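Local structure of salicylaldehyde dehydrogenase NahF (Pseudomonas putida, 4JZ6) at residues T36-K40 / E192-A196; V107-W113 / L295-I300; A289-F294 / F321-T325. The protein probably catalyses the NAD+-dependent oxidation of salicylaldehyde to salicylate, a step in the degradation of naphthalene. One frame throughout, in Å; residues are numbered along the deposited sequence.

Contact 1 (T36-K40 / E192-A196)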
# COMPACT_ATOMS: atom_id res chain seq x y z
N THR A 36 7.24 -28.22 -22.04
CA THR A 36 8.08 -28.14 -20.86
C THR A 36 9.18 -27.09 -21.01
O THR A 36 9.34 -26.49 -22.08
CB THR A 36 8.73 -29.50 -20.54
OG1 THR A 36 9.41 -29.99 -21.71
CG2 THR A 36 7.68 -30.50 -20.12
N PHE A 37 9.91 -26.87 -19.92
CA PHE A 37 11.11 -26.04 -19.94
C PHE A 37 12.08 -26.62 -18.93
O PHE A 37 11.66 -27.32 -18.00
CB PHE A 37 10.78 -24.58 -19.59
CG PHE A 37 10.43 -24.35 -18.15
CD1 PHE A 37 11.39 -23.97 -17.23
CD2 PHE A 37 9.12 -24.49 -17.71
CE1 PHE A 37 11.06 -23.75 -15.90
CE2 PHE A 37 8.78 -24.27 -16.39
CZ PHE A 37 9.75 -23.90 -15.48
N GLU A 38 13.36 -26.34 -19.10
CA GLU A 38 14.38 -26.96 -18.25
C GLU A 38 15.14 -25.97 -17.38
O GLU A 38 15.26 -24.79 -17.72
CB GLU A 38 15.36 -27.77 -19.09
CG GLU A 38 14.75 -28.99 -19.76
CD GLU A 38 15.69 -29.65 -20.73
OE1 GLU A 38 16.58 -28.94 -21.26
OE2 GLU A 38 15.54 -30.87 -20.98
N ARG A 39 15.63 -26.46 -16.25
CA ARG A 39 16.58 -25.73 -15.43
C ARG A 39 17.90 -26.47 -15.56
O ARG A 39 18.11 -27.50 -14.92
CB ARG A 39 16.12 -25.68 -13.98
CG ARG A 39 17.16 -25.20 -12.98
CD ARG A 39 17.80 -23.89 -13.39
NE ARG A 39 18.70 -23.35 -12.37
CZ ARG A 39 19.69 -22.50 -12.63
NH1 ARG A 39 19.91 -22.08 -13.87
NH2 ARG A 39 20.47 -22.05 -11.65
N LYS A 40 18.79 -25.97 -16.41
CA LYS A 40 20.10 -26.57 -16.56
C LYS A 40 21.04 -25.95 -15.53
O LYS A 40 20.87 -24.79 -15.14
CB LYS A 40 20.66 -26.34 -17.97
CG LYS A 40 19.81 -26.88 -19.11
CD LYS A 40 20.37 -26.40 -20.44
CE LYS A 40 19.45 -26.73 -21.61
NZ LYS A 40 19.86 -26.01 -22.86
N GLU A 192 11.78 -19.79 -12.54
CA GLU A 192 12.28 -20.62 -13.61
C GLU A 192 13.56 -21.35 -13.21
O GLU A 192 13.89 -22.39 -13.78
CB GLU A 192 12.51 -19.79 -14.88
CG GLU A 192 13.62 -18.77 -14.76
CD GLU A 192 13.11 -17.36 -14.55
OE1 GLU A 192 12.08 -17.19 -13.85
OE2 GLU A 192 13.74 -16.43 -15.08
N PHE A 193 14.27 -20.80 -12.23
CA PHE A 193 15.53 -21.38 -11.78
C PHE A 193 15.33 -22.37 -10.63
O PHE A 193 16.25 -23.12 -10.27
CB PHE A 193 16.49 -20.28 -11.33
CG PHE A 193 16.83 -19.29 -12.40
CD1 PHE A 193 17.53 -19.69 -13.53
CD2 PHE A 193 16.48 -17.96 -12.27
CE1 PHE A 193 17.86 -18.78 -14.52
CE2 PHE A 193 16.80 -17.04 -13.26
CZ PHE A 193 17.49 -17.45 -14.39
N SER A 194 14.13 -22.37 -10.07
CA SER A 194 13.84 -23.20 -8.90
C SER A 194 12.52 -23.99 -9.00
O SER A 194 11.72 -23.98 -8.06
CB SER A 194 13.85 -22.31 -7.65
OG SER A 194 12.92 -22.77 -6.69
N PRO A 195 12.29 -24.70 -10.12
CA PRO A 195 10.96 -25.31 -10.22
C PRO A 195 10.76 -26.56 -9.36
O PRO A 195 9.64 -26.82 -8.94
CB PRO A 195 10.85 -25.65 -11.71
CG PRO A 195 12.23 -25.89 -12.12
CD PRO A 195 13.08 -24.93 -11.34
N ALA A 196 11.82 -27.32 -9.12
CA ALA A 196 11.70 -28.52 -8.29
C ALA A 196 11.46 -28.15 -6.83
O ALA A 196 10.67 -28.79 -6.14
CB ALA A 196 12.92 -29.40 -8.42
O HOH W 1 15.30 -22.49 -16.14
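R39 reaches from the strand over the turn that leads into helix 195-208, its CG anti to the backbone N (chi1 168°) and the chain kinked at chi2, which lays the methylenes against the F193 carbonyl, CG 3.5 Å from F193 O. Beyond them F193 CD1 lies over one face of the guanidinium, NH1 3.4 Å from F193 CD1 and the two planes 71° apart. Further out, NH2 donates to the backbone carbonyls of E106 and V345. The preceding residue, E192, lays its CG over the centre of the F193 ring. Here strand 36-40, at one border of a four-stranded mixed sheet, covers the N-terminal turn of a helix that follows strand 186-189 of the six-stranded sheet. A water bridges the two backbones, donating to E38 O and to E192 O, 2.8 Å from each. F37, with CG wedged between backbone N and carbonyl carbon (chi1 72°), turns its ring edge to the same E192 carbonyl, CE1 lying 3.8 Å from E192 O. Replacing R39 with leucine would probably leave the E106 and V345 carbonyls without this donor and F193 CD1 without the flat group beside it.

Contact 2 (V107-W113 / L295-I300). With NK (salicylaldehyde), chain B.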
# COMPACT_ATOMS: atom_id res chain seq x y z
N VAL A 107 19.88 -24.22 -7.41
CA VAL A 107 20.30 -22.84 -7.19
C VAL A 107 21.65 -22.73 -6.48
O VAL A 107 21.98 -21.68 -5.92
CB VAL A 107 19.22 -22.03 -6.42
CG1 VAL A 107 17.88 -22.12 -7.14
CG2 VAL A 107 19.10 -22.51 -4.98
N GLY A 108 22.43 -23.81 -6.53
CA GLY A 108 23.77 -23.82 -5.97
C GLY A 108 23.85 -23.43 -4.51
O GLY A 108 24.81 -22.79 -4.07
N ALA A 109 22.84 -23.83 -3.74
CA ALA A 109 22.80 -23.52 -2.32
C ALA A 109 23.59 -24.54 -1.52
O ALA A 109 23.41 -25.74 -1.71
CB ALA A 109 21.37 -23.47 -1.84
N SER A 110 24.44 -24.06 -0.63
CA SER A 110 25.14 -24.92 0.31
C SER A 110 24.15 -25.48 1.32
O SER A 110 23.04 -24.96 1.47
CB SER A 110 26.22 -24.14 1.05
OG SER A 110 25.65 -23.10 1.82
N ALA A 111 24.54 -26.55 2.01
CA ALA A 111 23.69 -27.15 3.03
C ALA A 111 23.32 -26.13 4.11
O ALA A 111 22.23 -26.18 4.68
CB ALA A 111 24.36 -28.35 3.64
N LEU A 112 24.23 -25.20 4.38
CA LEU A 112 23.97 -24.15 5.35
C LEU A 112 22.73 -23.35 4.95
O LEU A 112 21.78 -23.25 5.73
CB LEU A 112 25.18 -23.22 5.46
CG LEU A 112 25.02 -21.98 6.35
CD1 LEU A 112 24.82 -22.36 7.81
CD2 LEU A 112 26.22 -21.06 6.20
N TRP A 113 22.74 -22.81 3.73
CA TRP A 113 21.67 -21.95 3.24
C TRP A 113 20.38 -22.72 2.99
O TRP A 113 19.28 -22.22 3.24
CB TRP A 113 22.12 -21.24 1.95
CG TRP A 113 21.09 -20.36 1.27
CD1 TRP A 113 20.56 -20.54 0.03
CD2 TRP A 113 20.50 -19.17 1.80
NE1 TRP A 113 19.66 -19.54 -0.25
CE2 TRP A 113 19.61 -18.68 0.81
CE3 TRP A 113 20.63 -18.46 3.00
CZ2 TRP A 113 18.85 -17.52 1.00
CZ3 TRP A 113 19.87 -17.31 3.18
CH2 TRP A 113 19.00 -16.85 2.19
N LEU A 295 27.30 -15.00 2.35
CA LEU A 295 26.33 -16.06 2.52
C LEU A 295 25.59 -16.23 1.20
O LEU A 295 25.15 -15.24 0.60
CB LEU A 295 25.37 -15.73 3.67
CG LEU A 295 24.22 -16.70 3.90
CD1 LEU A 295 24.73 -18.10 4.14
CD2 LEU A 295 23.39 -16.23 5.07
N PHE A 296 25.47 -17.48 0.74
CA PHE A 296 24.81 -17.81 -0.53
C PHE A 296 25.35 -16.97 -1.70
O PHE A 296 24.60 -16.54 -2.58
CB PHE A 296 23.28 -17.67 -0.41
CG PHE A 296 22.52 -18.18 -1.61
CD1 PHE A 296 22.84 -19.38 -2.21
CD2 PHE A 296 21.47 -17.43 -2.14
CE1 PHE A 296 22.14 -19.84 -3.32
CE2 PHE A 296 20.76 -17.89 -3.24
CZ PHE A 296 21.10 -19.10 -3.83
N GLN A 297 26.66 -16.74 -1.69
CA GLN A 297 27.33 -16.03 -2.77
C GLN A 297 26.80 -14.62 -2.98
O GLN A 297 26.74 -14.16 -4.12
CB GLN A 297 27.18 -16.80 -4.09
CG GLN A 297 27.59 -18.24 -4.01
CD GLN A 297 26.44 -19.20 -3.81
OE1 GLN A 297 26.41 -19.95 -2.84
NE2 GLN A 297 25.48 -19.19 -4.74
N GLY A 298 26.40 -13.95 -1.91
CA GLY A 298 25.87 -12.60 -2.03
C GLY A 298 24.65 -12.51 -2.93
O GLY A 298 24.37 -11.47 -3.53
N GLN A 299 23.92 -13.61 -3.04
CA GLN A 299 22.71 -13.64 -3.85
C GLN A 299 21.47 -13.44 -2.99
O GLN A 299 20.39 -13.95 -3.30
CB GLN A 299 22.62 -14.94 -4.64
CG GLN A 299 23.64 -15.03 -5.75
CD GLN A 299 23.46 -16.28 -6.59
OE1 GLN A 299 23.47 -16.22 -7.83
NE2 GLN A 299 23.31 -17.42 -5.94
N ILE A 300 21.62 -12.69 -1.90
CA ILE A 300 20.49 -12.36 -1.05
C ILE A 300 20.19 -10.89 -1.28
O ILE A 300 21.12 -10.10 -1.42
CB ILE A 300 20.83 -12.61 0.43
CG1 ILE A 300 21.57 -13.95 0.58
CG2 ILE A 300 19.57 -12.58 1.29
CD1 ILE A 300 21.96 -14.29 2.00
OAH NK B . 16.88 -11.09 0.22
CAD NK B . 16.24 -12.11 0.03
CAA NK B . 15.76 -12.80 1.25
CAC NK B . 15.07 -12.13 2.25
CAG NK B . 14.64 -12.83 3.37
CAI NK B . 14.92 -14.18 3.50
CAE NK B . 15.61 -14.85 2.51
CAB NK B . 16.04 -14.16 1.38
OAF NK B . 16.73 -14.78 0.36
O HOH W 2 23.11 -19.78 -7.49
O HOH W 3 25.86 -21.45 -0.62
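W113 and F296 both carry CG anti to the backbone N (chi1 177° and -172°), and each thereby swings its ring into the gap between the segments, where the two meet in an offset stack. The five-membered ring of W113 and the F296 ring lie 3.9 Å apart, centroid to centroid, with planes 14° from parallel. W113 NE1 sits over the centre of the F296 ring, while F296 CB makes a CH-pi contact with the indole face. NE1 also donates to N166 O, which helps fix the rotation of the indole. The opposite face of F296 carries the end of the Q299 amide, and its edge meets the V107 carbonyl, CE1 being 3.2 Å from V107 O. This is part of the wall of the aldehyde pocket: the start of helix 111-130 meets the loop running from helix 282-294 towards C301, another pocket residue. W113 CZ2 touches the salicylaldehyde oxygen OAF at 3.5 Å, in the plane of the indole, and I300 CG2 approaches OAH at 3.3 Å. I300 CD1 packs against the six-membered ring at W113 CZ3, 3.9 Å away. Two waters join the V107 and S110 backbones to the amides of Q299 and Q297 respectively.

Contact 3 (A289-F294 / F321-T325)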
# COMPACT_ATOMS: atom_id res chain seq x y z
N ALA A 289 30.61 -8.68 8.58
CA ALA A 289 30.86 -8.34 7.19
C ALA A 289 31.05 -9.60 6.35
O ALA A 289 30.38 -9.77 5.33
CB ALA A 289 32.07 -7.42 7.08
N VAL A 290 31.94 -10.48 6.79
CA VAL A 290 32.21 -11.73 6.09
C VAL A 290 30.93 -12.54 5.88
O VAL A 290 30.68 -13.05 4.79
CB VAL A 290 33.25 -12.59 6.84
CG1 VAL A 290 33.35 -13.96 6.22
CG2 VAL A 290 34.59 -11.90 6.81
N PHE A 291 30.12 -12.63 6.93
CA PHE A 291 28.88 -13.39 6.88
C PHE A 291 27.85 -12.78 5.94
O PHE A 291 27.34 -13.46 5.04
CB PHE A 291 28.29 -13.53 8.28
CG PHE A 291 26.92 -14.13 8.31
CD1 PHE A 291 26.74 -15.49 8.08
CD2 PHE A 291 25.81 -13.35 8.58
CE1 PHE A 291 25.48 -16.04 8.11
CE2 PHE A 291 24.55 -13.90 8.61
CZ PHE A 291 24.38 -15.25 8.37
N GLY A 292 27.55 -11.51 6.15
CA GLY A 292 26.52 -10.83 5.38
C GLY A 292 26.88 -10.66 3.92
O GLY A 292 26.01 -10.62 3.06
N SER A 293 28.18 -10.57 3.64
CA SER A 293 28.63 -10.36 2.27
C SER A 293 28.57 -11.62 1.43
O SER A 293 28.21 -11.57 0.25
CB SER A 293 30.06 -9.81 2.26
OG SER A 293 30.09 -8.50 2.80
N PHE A 294 28.92 -12.76 2.02
CA PHE A 294 29.17 -13.94 1.22
C PHE A 294 28.29 -15.15 1.49
O PHE A 294 28.51 -16.22 0.91
CB PHE A 294 30.65 -14.32 1.32
CG PHE A 294 31.55 -13.23 0.88
CD1 PHE A 294 31.55 -12.81 -0.44
CD2 PHE A 294 32.39 -12.60 1.78
CE1 PHE A 294 32.39 -11.79 -0.86
CE2 PHE A 294 33.22 -11.58 1.38
CZ PHE A 294 33.22 -11.17 0.05
N PHE A 321 39.28 -8.02 6.93
CA PHE A 321 38.21 -8.47 6.04
C PHE A 321 38.79 -9.29 4.89
O PHE A 321 38.27 -10.36 4.55
CB PHE A 321 37.47 -7.24 5.51
CG PHE A 321 36.18 -7.56 4.80
CD1 PHE A 321 35.51 -8.75 5.03
CD2 PHE A 321 35.64 -6.65 3.89
CE1 PHE A 321 34.33 -9.03 4.36
CE2 PHE A 321 34.47 -6.93 3.23
CZ PHE A 321 33.81 -8.12 3.46
N VAL A 322 39.86 -8.79 4.29
CA VAL A 322 40.48 -9.46 3.15
C VAL A 322 41.08 -10.80 3.55
O VAL A 322 40.97 -11.79 2.83
CB VAL A 322 41.52 -8.55 2.46
CG1 VAL A 322 42.50 -9.38 1.63
CG2 VAL A 322 40.82 -7.51 1.61
N GLU A 323 41.71 -10.82 4.73
CA GLU A 323 42.32 -12.04 5.24
C GLU A 323 41.27 -13.15 5.35
O GLU A 323 41.44 -14.22 4.76
CB GLU A 323 42.97 -11.77 6.60
CG GLU A 323 44.14 -12.68 6.93
CD GLU A 323 43.70 -14.05 7.43
OE1 GLU A 323 42.72 -14.11 8.20
OE2 GLU A 323 44.33 -15.06 7.04
N LYS A 324 40.19 -12.88 6.07
CA LYS A 324 39.11 -13.84 6.24
C LYS A 324 38.48 -14.27 4.91
O LYS A 324 38.22 -15.45 4.68
CB LYS A 324 38.02 -13.26 7.15
CG LYS A 324 38.46 -12.99 8.56
CD LYS A 324 39.02 -14.23 9.22
CE LYS A 324 39.37 -13.96 10.68
NZ LYS A 324 40.35 -14.94 11.22
N THR A 325 38.23 -13.29 4.05
CA THR A 325 37.54 -13.51 2.79
C THR A 325 38.30 -14.45 1.85
O THR A 325 37.71 -15.36 1.26
CB THR A 325 37.22 -12.16 2.10
OG1 THR A 325 36.38 -11.39 2.95
CG2 THR A 325 36.52 -12.37 0.77
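A289 opens the contact by placing its methyl over one face of the F321 ring, a CH-pi approach with CB 4.2 Å from the ring centroid and 22° off the normal. The ring fills a hole made by A289, V290, S293 and F294, a single knob-into-hole fit between two helices. F321 enters because its CG is anti to the backbone N (chi1 -169°), a setting that carries the ring towards the other helix although its CB leaves the backbone at a tangent. One residue on, the V290 and F321 side chains run alongside one another with opposite sense; V290 CG2 lies in the ring plane at the edge, 3.7 Å from F321 CD1, and also meets K324 CB at 3.7 Å.

S293 brings its hydroxyl to the rim of the F321 ring. That hydroxyl is committed to its own helix: OG donates to A289 O at 2.8 Å, from above the carbonyl plane, while S293 N reaches the same oxygen from the opposite face. T325 repeats the pattern on the second helix, OG1 donating to F321 O at 2.7 Å, so each hydroxyl buried here is satisfied by the carbonyl one turn back. F294 ends the row; its side chain and that of T325 cross at about a right angle, with F294 CE2 3.4 Å from T325 CG2.

The axes of the two short segments pass 10.4 Å apart at a crossing angle of -58°. F500 of the second subunit packs against V290. Within the chain, L307 of strand 306-310 touches both A289 and F321, and I382 of strand 381-384 meets F321 and T325, which seats the helix pair on the seven-stranded sheet.

In the fold
All three contacts are largely buried, yet they differ in chemistry. Contact 1 joins a border strand to a helix start through an arginine, a water and backbone carbonyls; contact 2 is aromatic stacking beside the bound aldehyde; contact 3 is an apolar helix pair whose hydroxyls bond within their own helices. Contacts 1 and 2 touch where V107 CG1 packs on F193 O, whereas contacts 2 and 3 meet through the chain itself, since L295 follows F294 directly. Contact 3 has no touch with contact 1, their nearest atoms being about 16 Å apart. The second subunit reaches contacts 2 and 3 but not contact 1; contact 2 alone borders the ligand.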